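PDB 3WO8: beta-N-acetylglucosaminidase from Thermotoga maritima, which probably hydrolyses terminal non-reducing N-acetylhexosamine residues from N-acetyl-beta-D-hexosaminides, as a TIM-barrel glycosidase of glycosyl hydrolase family 3. Local coordinates for residues L55-M60 against G334-V339; K342-L347 against V455-T460; L361-E366 against G376-I381. All coordinates share one frame; numbering follows the deposited sequence.

Contact 1. Residues L55-M60 against G334-V339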
loop_
_atom_site.group_PDB
_atom_site.type_symbol
_atom_site.label_atom_id
_atom_site.label_comp_id
_atom_site.label_asym_id
_atom_site.label_seq_id
_atom_site.Cartn_x
_atom_site.Cartn_y
_atom_site.Cartn_z
ATOM N N LEU B 55 -5.485 -13.220 -1.910
ATOM C CA LEU B 55 -6.718 -13.352 -2.700
ATOM C C LEU B 55 -6.769 -12.352 -3.847
ATOM O O LEU B 55 -7.068 -12.704 -4.960
ATOM C CB LEU B 55 -7.969 -13.089 -1.868
ATOM C CG LEU B 55 -8.669 -14.188 -1.097
ATOM C CD1 LEU B 55 -10.003 -13.570 -0.707
ATOM C CD2 LEU B 55 -8.834 -15.484 -1.919
ATOM N N LEU B 56 -6.536 -11.082 -3.541
ATOM C CA LEU B 56 -6.498 -10.077 -4.577
ATOM C C LEU B 56 -5.644 -10.542 -5.734
ATOM O O LEU B 56 -6.016 -10.392 -6.880
ATOM C CB LEU B 56 -5.954 -8.749 -4.058
ATOM C CG LEU B 56 -5.903 -7.723 -5.178
ATOM C CD1 LEU B 56 -7.293 -7.520 -5.797
ATOM C CD2 LEU B 56 -5.329 -6.438 -4.679
ATOM N N MET B 57 -4.505 -11.141 -5.420
ATOM C CA MET B 57 -3.632 -11.637 -6.465
ATOM C C MET B 57 -4.241 -12.779 -7.268
ATOM O O MET B 57 -4.184 -12.797 -8.491
ATOM C CB MET B 57 -2.270 -12.043 -5.888
ATOM C CG MET B 57 -1.414 -10.859 -5.416
ATOM S SD MET B 57 -0.034 -11.364 -4.366
ATOM C CE MET B 57 0.633 -9.709 -4.116
ATOM N N ASP B 58 -4.817 -13.757 -6.609
ATOM C CA ASP B 58 -5.341 -14.897 -7.355
ATOM C C ASP B 58 -6.546 -14.470 -8.134
ATOM O O ASP B 58 -6.775 -14.970 -9.209
ATOM C CB ASP B 58 -5.715 -16.032 -6.435
ATOM C CG ASP B 58 -5.682 -17.366 -7.130
ATOM O OD1 ASP B 58 -4.713 -17.580 -7.895
ATOM O OD2 ASP B 58 -6.600 -18.196 -6.894
ATOM N N PHE B 59 -7.291 -13.504 -7.619
ATOM C CA PHE B 59 -8.457 -13.015 -8.331
ATOM C C PHE B 59 -8.012 -12.339 -9.613
ATOM O O PHE B 59 -8.595 -12.536 -10.635
ATOM C CB PHE B 59 -9.283 -12.080 -7.419
ATOM C CG PHE B 59 -10.732 -11.869 -7.842
ATOM C CD1 PHE B 59 -11.303 -12.551 -8.904
ATOM C CD2 PHE B 59 -11.511 -10.965 -7.148
ATOM C CE1 PHE B 59 -12.606 -12.312 -9.270
ATOM C CE2 PHE B 59 -12.817 -10.737 -7.481
ATOM C CZ PHE B 59 -13.370 -11.406 -8.549
ATOM N N MET B 60 -6.952 -11.556 -9.573
ATOM C CA MET B 60 -6.513 -10.817 -10.772
ATOM C C MET B 60 -5.912 -11.804 -11.760
ATOM O O MET B 60 -6.057 -11.674 -12.954
ATOM C CB MET B 60 -5.457 -9.764 -10.394
ATOM C CG MET B 60 -5.993 -8.561 -9.639
ATOM S SD MET B 60 -6.976 -7.575 -10.770
ATOM C CE MET B 60 -7.307 -6.135 -9.779
ATOM N N GLY B 334 -1.638 -9.912 -10.345
ATOM C CA GLY B 334 -1.825 -11.280 -10.794
ATOM C C GLY B 334 -0.554 -12.061 -11.114
ATOM O O GLY B 334 -0.474 -13.297 -10.845
ATOM N N PHE B 335 0.447 -11.380 -11.682
ATOM C CA PHE B 335 1.643 -12.128 -12.060
ATOM C C PHE B 335 2.293 -12.663 -10.810
ATOM O O PHE B 335 3.004 -13.676 -10.854
ATOM C CB PHE B 335 2.616 -11.333 -12.941
ATOM C CG PHE B 335 3.475 -10.303 -12.219
ATOM C CD1 PHE B 335 2.968 -9.055 -11.885
ATOM C CD2 PHE B 335 4.816 -10.563 -11.953
ATOM C CE1 PHE B 335 3.754 -8.108 -11.249
ATOM C CE2 PHE B 335 5.612 -9.621 -11.316
ATOM C CZ PHE B 335 5.083 -8.392 -10.976
ATOM N N LEU B 336 2.033 -12.007 -9.672
ATOM C CA LEU B 336 2.726 -12.417 -8.496
ATOM C C LEU B 336 2.173 -13.798 -8.057
ATOM O O LEU B 336 2.893 -14.657 -7.576
ATOM C CB LEU B 336 2.679 -11.320 -7.421
ATOM C CG LEU B 336 3.606 -10.168 -7.786
ATOM C CD1 LEU B 336 3.379 -8.902 -6.978
ATOM C CD2 LEU B 336 5.061 -10.577 -7.658
ATOM N N ALA B 337 0.890 -14.020 -8.252
ATOM C CA ALA B 337 0.344 -15.370 -8.041
ATOM C C ALA B 337 1.103 -16.394 -8.851
ATOM O O ALA B 337 1.511 -17.444 -8.341
ATOM C CB ALA B 337 -1.132 -15.408 -8.406
ATOM N N ASP B 338 1.322 -16.078 -10.119
ATOM C CA ASP B 338 1.933 -17.041 -11.016
ATOM C C ASP B 338 3.338 -17.250 -10.618
ATOM O O ASP B 338 3.801 -18.412 -10.588
ATOM C CB ASP B 338 1.895 -16.579 -12.471
ATOM C CG ASP B 338 0.511 -16.376 -12.972
ATOM O OD1 ASP B 338 -0.366 -17.211 -12.685
ATOM O OD2 ASP B 338 0.293 -15.371 -13.645
ATOM N N VAL B 339 4.032 -16.148 -10.312
ATOM C CA VAL B 339 5.420 -16.257 -9.895
ATOM C C VAL B 339 5.512 -17.168 -8.688
ATOM O O VAL B 339 6.418 -17.974 -8.584
ATOM C CB VAL B 339 6.000 -14.891 -9.551
ATOM C CG1 VAL B 339 7.351 -15.037 -8.865
ATOM C CG2 VAL B 339 6.152 -14.085 -10.814
#

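Contact 2. Residues K342-L347 against V455-T460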
loop_
_atom_site.group_PDB
_atom_site.type_symbol
_atom_site.label_atom_id
_atom_site.label_comp_id
_atom_site.label_asym_id
_atom_site.label_seq_id
_atom_site.Cartn_x
_atom_site.Cartn_y
_atom_site.Cartn_z
ATOM N N LYS B 342 4.830 -20.968 -9.591
ATOM C CA LYS B 342 5.912 -21.572 -10.379
ATOM C C LYS B 342 7.118 -21.975 -9.546
ATOM O O LYS B 342 7.899 -22.838 -9.961
ATOM C CB LYS B 342 6.334 -20.629 -11.507
ATOM C CG LYS B 342 7.432 -21.174 -12.417
ATOM C CD LYS B 342 7.259 -20.772 -13.896
ATOM C CE LYS B 342 8.455 -21.176 -14.775
ATOM N NZ LYS B 342 9.487 -20.097 -14.921
ATOM N N ALA B 343 7.279 -21.365 -8.373
ATOM C CA ALA B 343 8.420 -21.698 -7.520
ATOM C C ALA B 343 8.180 -22.908 -6.606
ATOM O O ALA B 343 9.099 -23.344 -5.878
ATOM C CB ALA B 343 8.836 -20.477 -6.711
ATOM N N VAL B 344 6.962 -23.454 -6.653
ATOM C CA VAL B 344 6.584 -24.602 -5.825
ATOM C C VAL B 344 6.751 -25.953 -6.556
ATOM O O VAL B 344 6.425 -26.105 -7.736
ATOM C CB VAL B 344 5.106 -24.545 -5.366
ATOM C CG1 VAL B 344 4.892 -25.484 -4.199
ATOM C CG2 VAL B 344 4.658 -23.149 -4.962
ATOM N N GLU B 345 7.243 -26.923 -5.806
ATOM C CA GLU B 345 7.378 -28.311 -6.226
ATOM C C GLU B 345 6.574 -29.146 -5.258
ATOM O O GLU B 345 6.674 -28.904 -4.051
ATOM C CB GLU B 345 8.836 -28.770 -6.105
ATOM C CG GLU B 345 9.744 -28.377 -7.267
ATOM C CD GLU B 345 11.219 -28.400 -6.889
ATOM O OE1 GLU B 345 11.534 -28.310 -5.679
ATOM O OE2 GLU B 345 12.067 -28.482 -7.810
ATOM N N PHE B 346 5.798 -30.115 -5.773
ATOM C CA PHE B 346 5.222 -31.180 -4.938
ATOM C C PHE B 346 6.084 -32.423 -5.027
ATOM O O PHE B 346 6.443 -32.822 -6.079
ATOM C CB PHE B 346 3.814 -31.516 -5.370
ATOM C CG PHE B 346 2.933 -30.313 -5.577
ATOM C CD1 PHE B 346 2.270 -29.714 -4.523
ATOM C CD2 PHE B 346 2.759 -29.793 -6.849
ATOM C CE1 PHE B 346 1.448 -28.625 -4.740
ATOM C CE2 PHE B 346 1.940 -28.702 -7.078
ATOM C CZ PHE B 346 1.290 -28.118 -6.015
ATOM N N LEU B 347 6.396 -33.043 -3.913
ATOM C CA LEU B 347 7.332 -34.164 -3.852
ATOM C C LEU B 347 6.734 -35.366 -3.093
ATOM O O LEU B 347 6.620 -35.355 -1.850
ATOM C CB LEU B 347 8.618 -33.758 -3.087
ATOM C CG LEU B 347 9.842 -33.173 -3.796
ATOM C CD1 LEU B 347 9.431 -32.281 -4.963
ATOM C CD2 LEU B 347 10.737 -32.460 -2.775
ATOM N N VAL B 455 5.741 -30.328 0.310
ATOM C CA VAL B 455 5.496 -29.135 -0.494
ATOM C C VAL B 455 6.638 -28.169 -0.195
ATOM O O VAL B 455 6.879 -27.778 0.977
ATOM C CB VAL B 455 4.139 -28.498 -0.223
ATOM C CG1 VAL B 455 3.946 -27.293 -1.121
ATOM C CG2 VAL B 455 3.038 -29.479 -0.503
ATOM N N VAL B 456 7.368 -27.864 -1.270
ATOM C CA VAL B 456 8.496 -26.933 -1.261
ATOM C C VAL B 456 8.008 -25.643 -1.866
ATOM O O VAL B 456 7.900 -25.527 -3.076
ATOM C CB VAL B 456 9.707 -27.474 -2.068
ATOM C CG1 VAL B 456 10.831 -26.469 -2.036
ATOM C CG2 VAL B 456 10.212 -28.813 -1.486
ATOM N N THR B 457 7.634 -24.703 -1.011
ATOM C CA THR B 457 7.351 -23.325 -1.450
ATOM C C THR B 457 8.708 -22.678 -1.417
ATOM O O THR B 457 9.684 -23.236 -0.834
ATOM C CB THR B 457 6.439 -22.581 -0.458
ATOM O OG1 THR B 457 6.980 -22.686 0.866
ATOM C CG2 THR B 457 5.043 -23.171 -0.472
ATOM N N ARG B 458 8.852 -21.494 -1.946
ATOM C CA ARG B 458 10.134 -20.855 -1.547
ATOM C C ARG B 458 9.892 -19.539 -0.842
ATOM O O ARG B 458 10.539 -18.553 -1.116
ATOM C CB ARG B 458 11.074 -20.759 -2.743
ATOM C CG ARG B 458 11.818 -22.053 -3.002
ATOM C CD ARG B 458 12.176 -22.201 -4.474
ATOM N NE ARG B 458 13.043 -23.363 -4.627
ATOM C CZ ARG B 458 12.693 -24.539 -5.145
ATOM N NH1 ARG B 458 11.479 -24.755 -5.644
ATOM N NH2 ARG B 458 13.587 -25.509 -5.163
ATOM N N SER B 459 8.955 -19.599 0.091
ATOM C CA SER B 459 8.269 -18.461 0.632
ATOM C C SER B 459 7.458 -18.916 1.838
ATOM O O SER B 459 6.925 -20.016 1.864
ATOM C CB SER B 459 7.302 -17.840 -0.383
ATOM O OG SER B 459 7.460 -16.450 -0.456
ATOM N N THR B 460 7.415 -18.045 2.842
ATOM C CA THR B 460 6.445 -18.102 3.898
ATOM C C THR B 460 5.205 -17.294 3.553
ATOM O O THR B 460 4.239 -17.338 4.292
ATOM C CB THR B 460 7.026 -17.491 5.159
ATOM O OG1 THR B 460 7.428 -16.152 4.879
ATOM C CG2 THR B 460 8.245 -18.320 5.632
#

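Contact 3. Residues L361-E366 against G376-I381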
loop_
_atom_site.group_PDB
_atom_site.type_symbol
_atom_site.label_atom_id
_atom_site.label_comp_id
_atom_site.label_asym_id
_atom_site.label_seq_id
_atom_site.Cartn_x
_atom_site.Cartn_y
_atom_site.Cartn_z
ATOM N N LEU B 361 0.295 -27.989 11.949
ATOM C CA LEU B 361 1.377 -27.712 12.868
ATOM C C LEU B 361 2.052 -26.494 12.333
ATOM O O LEU B 361 2.549 -26.514 11.228
ATOM C CB LEU B 361 2.338 -28.871 12.926
ATOM C CG LEU B 361 1.630 -30.030 13.601
ATOM C CD1 LEU B 361 2.177 -31.340 13.096
ATOM C CD2 LEU B 361 1.775 -29.905 15.094
ATOM N N VAL B 362 2.011 -25.413 13.095
ATOM C CA VAL B 362 2.436 -24.138 12.595
ATOM C C VAL B 362 3.452 -23.593 13.562
ATOM O O VAL B 362 3.160 -23.470 14.735
ATOM C CB VAL B 362 1.256 -23.176 12.512
ATOM C CG1 VAL B 362 1.735 -21.749 12.232
ATOM C CG2 VAL B 362 0.276 -23.645 11.462
ATOM N N PRO B 363 4.636 -23.233 13.078
ATOM C CA PRO B 363 5.647 -22.711 13.992
ATOM C C PRO B 363 5.263 -21.392 14.638
ATOM O O PRO B 363 4.601 -20.568 14.033
ATOM C CB PRO B 363 6.876 -22.508 13.106
ATOM C CG PRO B 363 6.521 -22.989 11.753
ATOM C CD PRO B 363 5.039 -23.136 11.675
ATOM N N SER B 364 5.685 -21.205 15.867
ATOM C CA SER B 364 5.471 -19.953 16.556
ATOM C C SER B 364 6.690 -19.094 16.354
ATOM O O SER B 364 7.779 -19.602 16.099
ATOM C CB SER B 364 5.298 -20.190 18.036
ATOM O OG SER B 364 5.452 -18.957 18.696
ATOM N N SER B 365 6.526 -17.782 16.492
ATOM C CA SER B 365 7.642 -16.877 16.203
ATOM C C SER B 365 7.985 -15.845 17.285
ATOM O O SER B 365 7.111 -15.316 18.004
ATOM C CB SER B 365 7.437 -16.184 14.865
ATOM O OG SER B 365 8.697 -15.970 14.291
ATOM N N GLU B 366 9.289 -15.569 17.338
ATOM C CA GLU B 366 9.947 -14.839 18.424
ATOM C C GLU B 366 9.990 -13.341 18.202
ATOM O O GLU B 366 9.232 -12.783 17.416
ATOM C CB GLU B 366 11.396 -15.345 18.593
ATOM C CG GLU B 366 11.518 -16.707 19.257
ATOM C CD GLU B 366 11.433 -17.837 18.263
ATOM O OE1 GLU B 366 12.030 -17.706 17.167
ATOM O OE2 GLU B 366 10.774 -18.849 18.583
ATOM N N GLY B 376 4.395 -12.977 11.126
ATOM C CA GLY B 376 3.005 -12.613 10.826
ATOM C C GLY B 376 2.416 -13.585 9.803
ATOM O O GLY B 376 1.195 -13.853 9.761
ATOM N N ASP B 377 3.329 -14.108 8.985
ATOM C CA ASP B 377 3.025 -15.058 7.950
ATOM C C ASP B 377 2.568 -16.387 8.524
ATOM O O ASP B 377 1.568 -16.967 8.110
ATOM C CB ASP B 377 4.262 -15.250 7.065
ATOM C CG ASP B 377 4.464 -14.125 6.010
ATOM O OD1 ASP B 377 3.653 -13.158 5.895
ATOM O OD2 ASP B 377 5.476 -14.255 5.266
ATOM N N TYR B 378 3.285 -16.881 9.511
ATOM C CA TYR B 378 2.876 -18.116 10.120
ATOM C C TYR B 378 1.529 -17.949 10.783
ATOM O O TYR B 378 0.654 -18.806 10.631
ATOM C CB TYR B 378 3.884 -18.595 11.142
ATOM C CG TYR B 378 5.263 -18.796 10.640
ATOM C CD1 TYR B 378 5.501 -19.220 9.361
ATOM C CD2 TYR B 378 6.355 -18.569 11.475
ATOM C CE1 TYR B 378 6.803 -19.384 8.891
ATOM C CE2 TYR B 378 7.660 -18.759 11.047
ATOM C CZ TYR B 378 7.880 -19.165 9.747
ATOM O OH TYR B 378 9.171 -19.348 9.304
ATOM N N ASP B 379 1.338 -16.849 11.503
ATOM C CA ASP B 379 0.019 -16.563 12.109
ATOM C C ASP B 379 -1.142 -16.650 11.115
ATOM O O ASP B 379 -2.281 -16.988 11.466
ATOM C CB ASP B 379 -0.012 -15.169 12.703
ATOM C CG ASP B 379 0.873 -15.017 13.886
ATOM O OD1 ASP B 379 1.396 -16.021 14.400
ATOM O OD2 ASP B 379 1.049 -13.854 14.323
ATOM N N GLN B 380 -0.843 -16.326 9.875
ATOM C CA GLN B 380 -1.868 -16.224 8.835
ATOM C C GLN B 380 -2.279 -17.565 8.174
ATOM O O GLN B 380 -3.292 -17.647 7.463
ATOM C CB GLN B 380 -1.380 -15.244 7.792
ATOM C CG GLN B 380 -2.399 -14.194 7.424
ATOM C CD GLN B 380 -1.772 -13.259 6.438
ATOM O OE1 GLN B 380 -0.680 -12.711 6.721
ATOM N NE2 GLN B 380 -2.401 -13.103 5.248
ATOM N N ILE B 381 -1.506 -18.613 8.440
ATOM C CA ILE B 381 -1.702 -19.895 7.795
ATOM C C ILE B 381 -3.059 -20.527 8.093
ATOM O O ILE B 381 -3.669 -21.110 7.195
ATOM C CB ILE B 381 -0.558 -20.836 8.164
ATOM C CG1 ILE B 381 0.709 -20.336 7.481
ATOM C CG2 ILE B 381 -0.871 -22.263 7.741
ATOM C CD1 ILE B 381 1.963 -21.082 7.847
#

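Contact 1. Residues L55-M60 against G334-V339
Met57 carries the apolar part of this contact, against Leu336 and Ala337. The thioether chain of Met57 runs extended beyond CG, and chi1 of -70° sets CG beside the backbone N, a course that carries the methyl CE to 4.0 Å from CD1 of Leu336. Its sulfur lies 4.1 Å from Leu336 CB, and nearer the backbone Met57 CB sits 4.4 Å from the methyl of Ala337. Packing against main chain does the rest: the carbonyl O of Met57 is 3.6 Å from Gly334 CA, where the glycine has no side chain to intervene, and Met60 sets its CB 3.8 Å from Gly334 N before its chain bends away at chi2. The axes of segments 55-60 and 334-339 cross almost at right angles, 96°, and come within 7.3 Å. Helix 53-66 follows the second strand of the TIM barrel, and Met60 and Leu56 also rest on Ile45 of that strand; helix 334-342 leads into strand 345-347, at the edge of the mixed sheet. Among charged groups, Asp58 brings OD1 4.2 Å from the Ala337 methyl, but that oxygen's salt bridge is with Lys467 of helix 462-471.

Contact 2. Residues K342-L347 against V455-T460
Ala343 meets Arg458 first: its carbonyl O accepts a hydrogen bond from NH1 at 2.8 Å. The oxygen lies in the guanidinium plane, while the donor is tilted 30° from the plane of the carbonyl. Val344 follows, with chi1 of -162° placing CG1 anti to the backbone N; that methyl reaches CG1 of Val455 at 3.7 Å, and Val344 CA makes a CA-H...O contact of 3.2 Å with Val456 O. Val456 O also accepts from Glu345 N at 3.1 Å, and Glu345 O in return receives Val456 N at 3.0 Å, nearly straight. This antiparallel hydrogen-bonded pair adds strand 345-347 to the edge of the mixed sheet of the C-terminal domain. The side chain of Glu345 lies on the same face as Val456 and, extended beyond CG, brings OE1 to a long salt bridge of 3.5 Å with Arg458 NH2. It comes in at the guanidinium edge with the two planes 68° apart, and Val456 CG1 lies against one guanidinium face. On the opposite face of the sheet Phe346, in the non-hydrogen-bonded pair with Val455, has CD1, at the ring edge, 4.1 Å from Val455 CG2. Leu347 finishes the run with CD2 on Val456 CG2. With a methionine in place of Arg458, Ala343 O would probably lose this hydrogen bond and the Glu345 carboxylate its cationic mate. Arg458 also packs on Lys97 of the second subunit, close to the dimer boundary. From just beyond the paired residues, the Arg458 guanidinium therefore reaches back to a main-chain carbonyl and to an acid of the last bridge, extending the polar link between the two segments past it.

Contact 3. Residues L361-E366 against G376-I381
Val362 and Tyr378 mark the nearest backbone approach, their CA atoms 6.5 Å apart, where strand 361-363 and helix 376-381 run nearly antiparallel at 164° with axes 8.1 Å apart. They are the first strand and the helix of the beta-alpha-beta unit 357-363, 374-385, 391-397, in which the helix covers one face of the sheet. Val362 splits its two methyls between helix residues: CG1 lies 3.5 Å from Tyr378 O and also touches Tyr378 CB, while CG2 meets CG2 of Ile381 at 4.1 Å, the two side chains running alongside each other, head to tail. Pro363 sits under the tyrosine ring. Its CG is 4.3 Å from the centroid of the Tyr378 ring and only 4° off the normal, a CH-pi contact over the centre of the face. With chi1 of -57°, CG stands beside Tyr378's own backbone N, which turns the ring over Pro363. Separately, Tyr378 CB lies 3.6 Å from Pro363 O. Ser365 CB, in a poorly ordered loop, comes to the ring edge. Apolar and CH-pi packing thus holds the segments together, and Arg396 of strand 391-397, bonded to the carbonyls of Val362 and Pro363 and bridged to Asp379, adds a polar tie from the next strand.

Overall arrangement
From the N terminus, contact 1 closes first: 273 residues, including most of the TIM barrel, lie between helix 53-66 and helix 334-342, which comes back to pack on it. Contact 2 opens at the end of that helix, and the chain runs on into strand 345-347. Its loop closes only at residues 455-460, after the rest of the mixed sheet has been laid down. Contact 3 is nested inside that loop and joins the first strand and helix of the beta-alpha-beta unit. Contacts 2 and 3 touch where Thr460 OG1 probably hydrogen-bonds Asp377 OD2. Contact 1 ties the barrel to the connecting helix, and both it and contact 2 also meet the second subunit.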